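Local coordinates for prolyl 4-hydroxylase alpha subunit Fe(2+) 2OG dioxygenase domain-containing protein (Burkholderia ambifaria, PDB 3W20) that probably acts as a 2-oxoglutarate-dependent dioxygenase on N-substituted L-amino acids, with a single metal site that holds zinc here, at residues Gly179-Ile184 / Arg255-Leu260; Ala37-Ile42 / Gln236-Gln241; Ala191-Trp196 / Asn244-Glu249. One frame throughout, in Å; residues are numbered along the deposited sequence.

Contact 1 of 3, residues Gly179-Ile184 / Arg255-Leu260; sequences GGFLTI and RRTMGL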
loop_
_atom_site.group_PDB
_atom_site.type_symbol
_atom_site.label_atom_id
_atom_site.label_comp_id
_atom_site.label_asym_id
_atom_site.label_seq_id
_atom_site.Cartn_x
_atom_site.Cartn_y
_atom_site.Cartn_z
ATOM N N GLY A 179 17.947 14.114 6.425
ATOM C CA GLY A 179 18.086 12.758 6.984
ATOM C C GLY A 179 18.450 12.950 8.464
ATOM O O GLY A 179 19.111 13.955 8.822
ATOM N N GLY A 180 18.016 12.025 9.332
ATOM C CA GLY A 180 18.361 12.119 10.757
ATOM C C GLY A 180 18.687 10.686 11.162
ATOM O O GLY A 180 17.810 9.778 10.981
ATOM N N PHE A 181 19.909 10.414 11.683
ATOM C CA PHE A 181 20.112 9.041 12.192
ATOM C C PHE A 181 20.931 9.097 13.466
ATOM O O PHE A 181 21.857 9.956 13.613
ATOM C CB PHE A 181 20.800 8.141 11.128
ATOM C CG PHE A 181 22.208 8.608 10.711
ATOM C CD1 PHE A 181 23.350 8.125 11.360
ATOM C CD2 PHE A 181 22.382 9.541 9.650
ATOM C CE1 PHE A 181 24.640 8.541 10.973
ATOM C CE2 PHE A 181 23.653 9.959 9.275
ATOM C CZ PHE A 181 24.819 9.478 9.914
ATOM N N LEU A 182 20.498 8.273 14.411
ATOM C CA LEU A 182 21.137 8.183 15.734
ATOM C C LEU A 182 22.061 6.952 15.654
ATOM O O LEU A 182 21.620 5.886 15.228
ATOM C CB LEU A 182 20.065 7.935 16.783
ATOM C CG LEU A 182 20.651 7.595 18.187
ATOM C CD1 LEU A 182 21.483 8.734 18.806
ATOM C CD2 LEU A 182 19.430 7.319 19.074
ATOM N N THR A 183 23.342 7.137 15.996
ATOM C CA THR A 183 24.294 5.995 15.935
ATOM C C THR A 183 24.196 5.301 17.306
ATOM O O THR A 183 24.169 5.951 18.366
ATOM C CB THR A 183 25.724 6.481 15.582
ATOM O OG1 THR A 183 25.687 7.058 14.258
ATOM C CG2 THR A 183 26.682 5.248 15.455
ATOM N N ILE A 184 24.074 3.992 17.218
ATOM C CA ILE A 184 23.919 3.118 18.413
ATOM C C ILE A 184 25.207 2.311 18.686
ATOM O O ILE A 184 25.675 2.290 19.836
ATOM C CB ILE A 184 22.717 2.169 18.225
ATOM C CG1 ILE A 184 21.393 2.981 18.169
ATOM C CG2 ILE A 184 22.601 1.194 19.407
ATOM C CD1 ILE A 184 21.044 3.789 19.400
ATOM N N ARG A 255 28.001 -1.935 12.537
ATOM C CA ARG A 255 27.584 -0.554 12.860
ATOM C C ARG A 255 26.049 -0.623 12.990
ATOM O O ARG A 255 25.393 -1.232 12.146
ATOM C CB ARG A 255 28.024 0.400 11.737
ATOM C CG ARG A 255 27.745 1.899 11.948
ATOM C CD ARG A 255 28.194 2.637 10.696
ATOM N NE ARG A 255 27.830 4.066 10.685
ATOM C CZ ARG A 255 26.814 4.607 9.986
ATOM N NH1 ARG A 255 26.033 3.881 9.178
ATOM N NH2 ARG A 255 26.624 5.931 10.055
ATOM N N ARG A 256 25.490 -0.065 14.064
ATOM C CA ARG A 256 24.030 0.032 14.126
ATOM C C ARG A 256 23.589 1.488 14.244
ATOM O O ARG A 256 24.172 2.221 15.033
ATOM C CB ARG A 256 23.516 -0.775 15.323
ATOM C CG ARG A 256 23.599 -2.269 15.035
ATOM C CD ARG A 256 23.046 -3.071 16.174
ATOM N NE ARG A 256 23.771 -2.833 17.403
ATOM C CZ ARG A 256 23.171 -2.767 18.566
ATOM N NH1 ARG A 256 21.850 -2.929 18.613
ATOM N NH2 ARG A 256 23.865 -2.538 19.654
ATOM N N THR A 257 22.569 1.864 13.457
ATOM C CA THR A 257 21.944 3.211 13.528
ATOM C C THR A 257 20.422 3.043 13.459
ATOM O O THR A 257 19.922 1.954 13.070
ATOM C CB THR A 257 22.390 4.155 12.364
ATOM O OG1 THR A 257 21.845 3.647 11.170
ATOM C CG2 THR A 257 23.938 4.167 12.237
HETATM N N MSE A 258 19.681 4.097 13.823
HETATM C CA MSE A 258 18.263 4.153 13.656
HETATM C C MSE A 258 18.045 5.415 12.874
HETATM O O MSE A 258 18.616 6.440 13.254
HETATM C CB MSE A 258 17.889 4.564 15.135
HETATM C CG MSE A 258 16.551 4.194 15.571
HETATM SE SE MSE A 258 16.853 4.355 17.540
HETATM C CE MSE A 258 17.727 2.743 17.727
ATOM N N GLY A 259 17.228 5.427 11.831
ATOM C CA GLY A 259 17.051 6.754 11.130
ATOM C C GLY A 259 15.681 7.005 10.484
ATOM O O GLY A 259 14.842 6.127 10.328
ATOM N N LEU A 260 15.474 8.241 10.071
ATOM C CA LEU A 260 14.324 8.557 9.247
ATOM C C LEU A 260 14.696 9.798 8.417
ATOM O O LEU A 260 15.844 10.244 8.452
ATOM C CB LEU A 260 13.134 8.846 10.140
ATOM C CG LEU A 260 13.272 9.805 11.309
ATOM C CD1 LEU A 260 13.319 11.311 10.942
ATOM C CD2 LEU A 260 12.093 9.544 12.295
#

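Contact 2 of 3, residues Ala37-Ile42 / Gln236-Gln241; sequences AIVMDI and QLTLFQ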
loop_
_atom_site.group_PDB
_atom_site.type_symbol
_atom_site.label_atom_id
_atom_site.label_comp_id
_atom_site.label_asym_id
_atom_site.label_seq_id
_atom_site.Cartn_x
_atom_site.Cartn_y
_atom_site.Cartn_z
ATOM N N ALA A 37 25.101 20.154 7.851
ATOM C CA ALA A 37 24.928 19.052 8.794
ATOM C C ALA A 37 25.094 19.529 10.200
ATOM O O ALA A 37 25.797 20.514 10.480
ATOM C CB ALA A 37 25.915 17.905 8.509
ATOM N N ILE A 38 24.432 18.846 11.096
ATOM C CA ILE A 38 24.510 19.109 12.553
ATOM C C ILE A 38 24.630 17.761 13.236
ATOM O O ILE A 38 23.831 16.802 12.999
ATOM C CB ILE A 38 23.301 19.857 13.073
ATOM C CG1 ILE A 38 23.178 21.212 12.329
ATOM C CG2 ILE A 38 23.493 20.219 14.588
ATOM C CD1 ILE A 38 21.992 22.079 12.843
ATOM N N VAL A 39 25.629 17.674 14.120
ATOM C CA VAL A 39 25.799 16.453 14.913
ATOM C C VAL A 39 25.580 16.748 16.392
ATOM O O VAL A 39 26.221 17.657 16.942
ATOM C CB VAL A 39 27.185 15.830 14.710
ATOM C CG1 VAL A 39 27.266 14.574 15.601
ATOM C CG2 VAL A 39 27.377 15.418 13.241
HETATM N N MSE A 40 24.672 16.023 17.058
HETATM C CA MSE A 40 24.243 16.372 18.422
HETATM C C MSE A 40 24.419 15.180 19.377
HETATM O O MSE A 40 24.183 14.051 19.025
HETATM C CB MSE A 40 22.703 16.689 18.397
HETATM C CG MSE A 40 22.380 17.702 17.294
HETATM SE SE MSE A 40 20.445 18.148 17.413
HETATM C CE MSE A 40 20.466 18.969 19.178
ATOM N N ASP A 41 24.858 15.456 20.610
ATOM C CA ASP A 41 25.073 14.427 21.617
ATOM C C ASP A 41 23.772 14.234 22.368
ATOM O O ASP A 41 23.416 14.992 23.242
ATOM C CB ASP A 41 26.168 14.876 22.591
ATOM C CG ASP A 41 27.522 14.941 21.962
ATOM O OD1 ASP A 41 27.678 14.726 20.746
ATOM O OD2 ASP A 41 28.485 15.212 22.694
ATOM N N ILE A 42 23.038 13.199 21.993
ATOM C CA ILE A 42 21.687 12.994 22.486
ATOM C C ILE A 42 21.670 11.985 23.618
ATOM O O ILE A 42 21.071 12.251 24.673
ATOM C CB ILE A 42 20.763 12.465 21.360
ATOM C CG1 ILE A 42 20.689 13.490 20.195
ATOM C CG2 ILE A 42 19.385 12.149 21.929
ATOM C CD1 ILE A 42 20.331 14.893 20.688
ATOM N N GLN A 236 25.332 9.872 19.294
ATOM C CA GLN A 236 25.204 11.116 18.454
ATOM C C GLN A 236 24.090 10.993 17.396
ATOM O O GLN A 236 23.956 9.969 16.755
ATOM C CB GLN A 236 26.543 11.585 17.840
ATOM C CG GLN A 236 27.620 11.939 18.879
ATOM C CD GLN A 236 28.892 12.480 18.207
ATOM O OE1 GLN A 236 29.372 11.941 17.218
ATOM N NE2 GLN A 236 29.388 13.589 18.725
ATOM N N LEU A 237 23.340 12.088 17.227
ATOM C CA LEU A 237 22.303 12.178 16.188
ATOM C C LEU A 237 22.912 13.068 15.108
ATOM O O LEU A 237 23.348 14.174 15.403
ATOM C CB LEU A 237 21.112 12.918 16.765
ATOM C CG LEU A 237 19.967 13.222 15.767
ATOM C CD1 LEU A 237 19.329 11.947 15.161
ATOM C CD2 LEU A 237 18.924 14.045 16.549
ATOM N N THR A 238 22.896 12.579 13.873
ATOM C CA THR A 238 23.391 13.355 12.766
ATOM C C THR A 238 22.171 13.816 11.920
ATOM O O THR A 238 21.395 12.949 11.510
ATOM C CB THR A 238 24.283 12.473 11.925
ATOM O OG1 THR A 238 25.408 12.119 12.749
ATOM C CG2 THR A 238 24.892 13.264 10.753
ATOM N N LEU A 239 22.062 15.120 11.685
ATOM C CA LEU A 239 20.954 15.709 10.933
ATOM C C LEU A 239 21.610 16.412 9.734
ATOM O O LEU A 239 22.656 17.102 9.913
ATOM C CB LEU A 239 20.244 16.694 11.788
ATOM C CG LEU A 239 19.631 16.131 13.090
ATOM C CD1 LEU A 239 19.238 17.319 13.935
ATOM C CD2 LEU A 239 18.397 15.387 12.599
ATOM N N PHE A 240 21.172 16.105 8.510
ATOM C CA PHE A 240 21.820 16.694 7.399
ATOM C C PHE A 240 20.890 16.895 6.223
ATOM O O PHE A 240 19.810 16.281 6.155
ATOM C CB PHE A 240 23.002 15.808 6.869
ATOM C CG PHE A 240 22.578 14.444 6.396
ATOM C CD1 PHE A 240 22.582 14.112 5.029
ATOM C CD2 PHE A 240 22.234 13.452 7.332
ATOM C CE1 PHE A 240 22.170 12.817 4.613
ATOM C CE2 PHE A 240 21.820 12.175 6.921
ATOM C CZ PHE A 240 21.816 11.842 5.577
ATOM N N GLN A 241 21.348 17.742 5.290
ATOM C CA GLN A 241 20.506 17.967 4.083
ATOM C C GLN A 241 20.692 16.791 3.141
ATOM O O GLN A 241 21.783 16.592 2.496
ATOM C CB GLN A 241 20.806 19.326 3.413
ATOM C CG GLN A 241 20.461 20.463 4.318
ATOM C CD GLN A 241 20.363 21.788 3.527
ATOM O OE1 GLN A 241 19.780 21.803 2.435
ATOM N NE2 GLN A 241 20.912 22.855 4.040
#

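Contact 3 of 3, residues Ala191-Trp196 / Asn244-Glu249; sequences AGMVMW and NLHAIE. With ZN (zinc ion), chain C.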
loop_
_atom_site.group_PDB
_atom_site.type_symbol
_atom_site.label_atom_id
_atom_site.label_comp_id
_atom_site.label_asym_id
_atom_site.label_seq_id
_atom_site.Cartn_x
_atom_site.Cartn_y
_atom_site.Cartn_z
ATOM N N ALA A 191 33.895 3.831 11.011
ATOM C CA ALA A 191 33.280 4.201 9.713
ATOM C C ALA A 191 32.309 5.343 9.861
ATOM O O ALA A 191 31.400 5.306 10.722
ATOM C CB ALA A 191 32.544 3.032 9.101
ATOM N N GLY A 192 32.434 6.344 9.000
ATOM C CA GLY A 192 31.511 7.462 9.182
ATOM C C GLY A 192 30.895 7.792 7.842
ATOM O O GLY A 192 30.613 6.910 7.091
HETATM N N MSE A 193 30.671 9.084 7.589
HETATM C CA MSE A 193 29.893 9.565 6.423
HETATM C C MSE A 193 30.657 10.651 5.739
HETATM O O MSE A 193 31.190 11.561 6.423
HETATM C CB MSE A 193 28.514 10.095 6.903
HETATM C CG MSE A 193 27.709 10.425 5.659
HETATM SE SE MSE A 193 25.951 11.061 6.420
HETATM C CE MSE A 193 25.767 12.645 5.448
ATOM N N VAL A 194 30.698 10.619 4.425
ATOM C CA VAL A 194 31.247 11.725 3.663
ATOM C C VAL A 194 30.026 12.407 2.953
ATOM O O VAL A 194 29.124 11.729 2.454
ATOM C CB VAL A 194 32.247 11.241 2.628
ATOM C CG1 VAL A 194 32.725 12.421 1.835
ATOM C CG2 VAL A 194 33.409 10.599 3.401
HETATM N N MSE A 195 30.024 13.738 2.920
HETATM C CA MSE A 195 28.918 14.476 2.296
HETATM C C MSE A 195 29.587 15.506 1.354
HETATM O O MSE A 195 30.459 16.317 1.809
HETATM C CB MSE A 195 28.046 15.133 3.435
HETATM C CG MSE A 195 27.077 15.999 2.680
HETATM SE SE MSE A 195 25.842 16.741 4.097
HETATM C CE MSE A 195 26.801 18.024 4.976
ATOM N N TRP A 196 29.234 15.468 0.032
ATOM C CA TRP A 196 29.745 16.439 -0.873
ATOM C C TRP A 196 28.808 17.597 -1.201
ATOM O O TRP A 196 27.572 17.475 -1.117
ATOM C CB TRP A 196 30.042 15.764 -2.197
ATOM C CG TRP A 196 31.148 14.701 -2.158
ATOM C CD1 TRP A 196 32.503 14.857 -2.497
ATOM C CD2 TRP A 196 31.010 13.287 -1.805
ATOM N NE1 TRP A 196 33.175 13.657 -2.375
ATOM C CE2 TRP A 196 32.349 12.680 -1.996
ATOM C CE3 TRP A 196 29.962 12.475 -1.494
ATOM C CZ2 TRP A 196 32.578 11.331 -1.737
ATOM C CZ3 TRP A 196 30.203 11.117 -1.220
ATOM C CH2 TRP A 196 31.478 10.557 -1.393
ATOM N N ASN A 244 22.233 16.486 -0.726
ATOM C CA ASN A 244 23.707 16.483 -0.985
ATOM C C ASN A 244 24.130 15.045 -1.119
ATOM O O ASN A 244 23.718 14.195 -0.313
ATOM C CB ASN A 244 24.418 17.127 0.181
ATOM C CG ASN A 244 23.993 18.566 0.385
ATOM O OD1 ASN A 244 23.938 19.311 -0.510
ATOM N ND2 ASN A 244 23.845 18.952 1.595
ATOM N N LEU A 245 24.923 14.788 -2.153
ATOM C CA LEU A 245 25.524 13.460 -2.293
ATOM C C LEU A 245 26.269 13.035 -0.986
ATOM O O LEU A 245 26.941 13.839 -0.326
ATOM C CB LEU A 245 26.454 13.521 -3.513
ATOM C CG LEU A 245 26.733 12.112 -3.962
ATOM C CD1 LEU A 245 25.597 11.629 -4.839
ATOM C CD2 LEU A 245 28.084 12.143 -4.671
ATOM N N HIS A 246 26.097 11.772 -0.590
ATOM C CA HIS A 246 26.856 11.288 0.577
ATOM C C HIS A 246 27.036 9.801 0.583
ATOM O O HIS A 246 26.298 9.112 -0.099
ATOM C CB HIS A 246 26.098 11.681 1.881
ATOM C CG HIS A 246 24.644 11.250 1.933
ATOM N ND1 HIS A 246 23.640 11.935 1.306
ATOM C CD2 HIS A 246 24.060 10.221 2.631
ATOM C CE1 HIS A 246 22.445 11.309 1.579
ATOM N NE2 HIS A 246 22.710 10.273 2.431
ATOM N N ALA A 247 27.894 9.270 1.464
ATOM C CA ALA A 247 28.175 7.824 1.388
ATOM C C ALA A 247 28.656 7.426 2.734
ATOM O O ALA A 247 29.258 8.253 3.406
ATOM C CB ALA A 247 29.287 7.615 0.339
ATOM N N ILE A 248 28.379 6.197 3.157
ATOM C CA ILE A 248 28.864 5.685 4.470
ATOM C C ILE A 248 30.173 4.870 4.133
ATOM O O ILE A 248 30.175 4.070 3.189
ATOM C CB ILE A 248 27.812 4.743 5.164
ATOM C CG1 ILE A 248 26.517 5.487 5.509
ATOM C CG2 ILE A 248 28.377 4.212 6.477
ATOM C CD1 ILE A 248 26.806 6.768 6.294
ATOM N N GLU A 249 31.247 5.089 4.895
ATOM C CA GLU A 249 32.506 4.439 4.607
ATOM C C GLU A 249 32.370 2.924 4.851
ATOM O O GLU A 249 31.623 2.522 5.731
ATOM C CB GLU A 249 33.605 4.912 5.546
ATOM C CG GLU A 249 33.964 6.361 5.616
ATOM C CD GLU A 249 35.042 6.481 6.667
ATOM O OE1 GLU A 249 34.716 6.951 7.780
ATOM O OE2 GLU A 249 36.182 5.978 6.422
HETATM ZN ZN ZN C . 21.126 8.836 2.508
#

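Contact 1 of 3, residues Gly179-Ile184 / Arg255-Leu260
Ile184 and Met258, a selenomethionine, meet through their aliphatic ends. Atom CE of Met258 lies 3.7 Å from CG1 of Ile184, with CD1 of Ile184 only slightly farther off. A bend at the last torsion of Met258 (chi3 -78°) folds this methyl group toward the isoleucine. The other branch of Ile184 serves Arg256. Its CG2 sits over one face of the guanidinium, offset toward the rim and 3.9 Å from Arg256 NH2. The polar end of Arg256 is held from outside: NE bonds to Gln185 OE1, and Trp52 makes a cation-pi contact. The backbones join the same two residues, as Ile184 N donates to Arg256 O at 2.8 Å.

One step on, Leu182 and Met258 form an antiparallel hydrogen-bonded pair. Their side chains share a face of the sheet, and Leu182 CD2 lies 4.2 Å from Met258 SE. Phe112 of helix 111-120 and Trp51 and Trp52 of helix 48-52 cover this apolar face.

Phe181 and Thr257 project from the opposite face. Arg255 NH2 comes within 3.4 Å of Phe181 CE1, with ring and guanidinium planes 65° apart. Thr257 CG2 lies over the centre of that guanidinium. The side chain of Arg255 runs extended to NE, which carries its charged end along this face. Phe181 is paired with Gly259, where the backbones come close, CA to CA 4.0 Å. Arg255 and Thr257 belong to the 2-oxoglutarate site, with Arg141 and Tyr143; the co-substrate is absent from this chain. This is the co-substrate side of a double-stranded beta-helix (DSBH) dioxygenase.

Contact 2 of 3, residues Ala37-Ile42 / Gln236-Gln241
The carboxylate of Asp41 and the amide of Gln236 lie side by side and point the same way, their planes 43° apart. They sit at one end of a pair of antiparallel strands in the large sheet of the double-stranded beta-helix fold. Gln236 NE2 donates to Asp41 OD1 at 2.9 Å. The acceptor lies close to the amide plane, and OD1 is approached on its syn side, somewhat out of the carboxylate plane. Val39 CG1 packs against the amide, 3.7 Å from Gln236 CD. Gln236 OE1 accepts a bond from Gln233 N, so both ends of the amide are held and its rotation is fixed.

The third flat group is the Phe240 ring. It meets His246, a zinc ligand, edge-to-face. Its CG stands between the backbone N and the carbonyl carbon (chi1 61°), which takes the ring away from strand 37-41 and leaves only CB against Ala37 CB, at 3.9 Å.

Strand 236-241 is a central strand here, with strand 178-185 on its other side. Two hydrogen-bonded pairs, Ile38 with Leu239 and Met40 with Leu237, tie the backbones by four bonds. All four are about 2.8 Å and fairly straight.

Val39 and Thr238 project together on the same face as Phe240. Val39 CG2 lies alongside the threonine, 3.9 Å from Thr238 OG1. The other face is apolar and packs on helix 23-31 through Ala26, Ile23 and Leu30. Just past the end of strand 37-41, Ile42 CG1 lies 3.5 Å from Leu237 CB. Farther along, the selenium of Met40, a selenomethionine, touches a leucine methyl group, with SE 3.8 Å from CD1 of Leu239.

Contact 3 of 3, residues Ala191-Trp196 / Asn244-Glu249
Glu249 OE1 is gripped twice, by Gly192 N at 2.7 Å and by a salt bridge to Lys231. The Gly192 N-H is bent (144°) and comes from above the carboxylate plane. Gly192 O accepts Glu249 N in return, at 2.9 Å. Side chain and backbone of the glutamate thus clamp one glycine, and the lysine probably steadies the negative charge.

The strands then run antiparallel. Val194 and Ala247 form a hydrogen-bonded pair, and Trp196 N donates to Leu245 O. The Trp196 indole turns back over the partner strand with its benzene edge foremost. Its CE3 lies 3.7 Å from Leu245 CD2, while Ala247 CB sits at the ring edge, in plane, 3.9 Å from CZ3 of Trp196. Val194 CG1 covers part of one indole face.

His246 carries the metal. Its NE2 binds zinc at 2.1 Å, and His155 and Asp157 complete the protein ligands, the facial triad familiar in this dioxygenase family. The other ring nitrogen is also held. His246 ND1 donates to Asn244 O at 2.8 Å, almost straight (172°) and in the ring plane, which fixes the rotation of the imidazole. From strand 193-196 the selenomethionine Met193 reaches across, its CE 3.7 Å from His246 CB.

The pair belongs to the small antiparallel sheet, with 246-248 at one side and strand 227-230 beyond 193-196. The side chains of Met193 and Met195 touch Phe240 of strand 236-241 in the large sheet, and Leu245 packs on Leu206 and Met209 of helix 203-216.

All three contacts are largely buried, but contact 1 is the most central. Contacts 1 and 2 share the large sheet, because strands 178-185 and 236-241 are direct neighbours there. Contact 3 belongs to the small sheet. The two sheets meet around the metal: Phe240 of contact 2 packs on His246 of contact 3, and Phe181 of contact 1 touches Met193. Arg255 also packs against Ile248. The chemistry follows position. Contact 1 carries co-substrate residues, contact 3 a zinc ligand, and contact 2 places the apolar ring of Phe240 beside the metal. The side chains that make polar bonds across contacts 2 and 3 belong to partly exposed residues near an end of each.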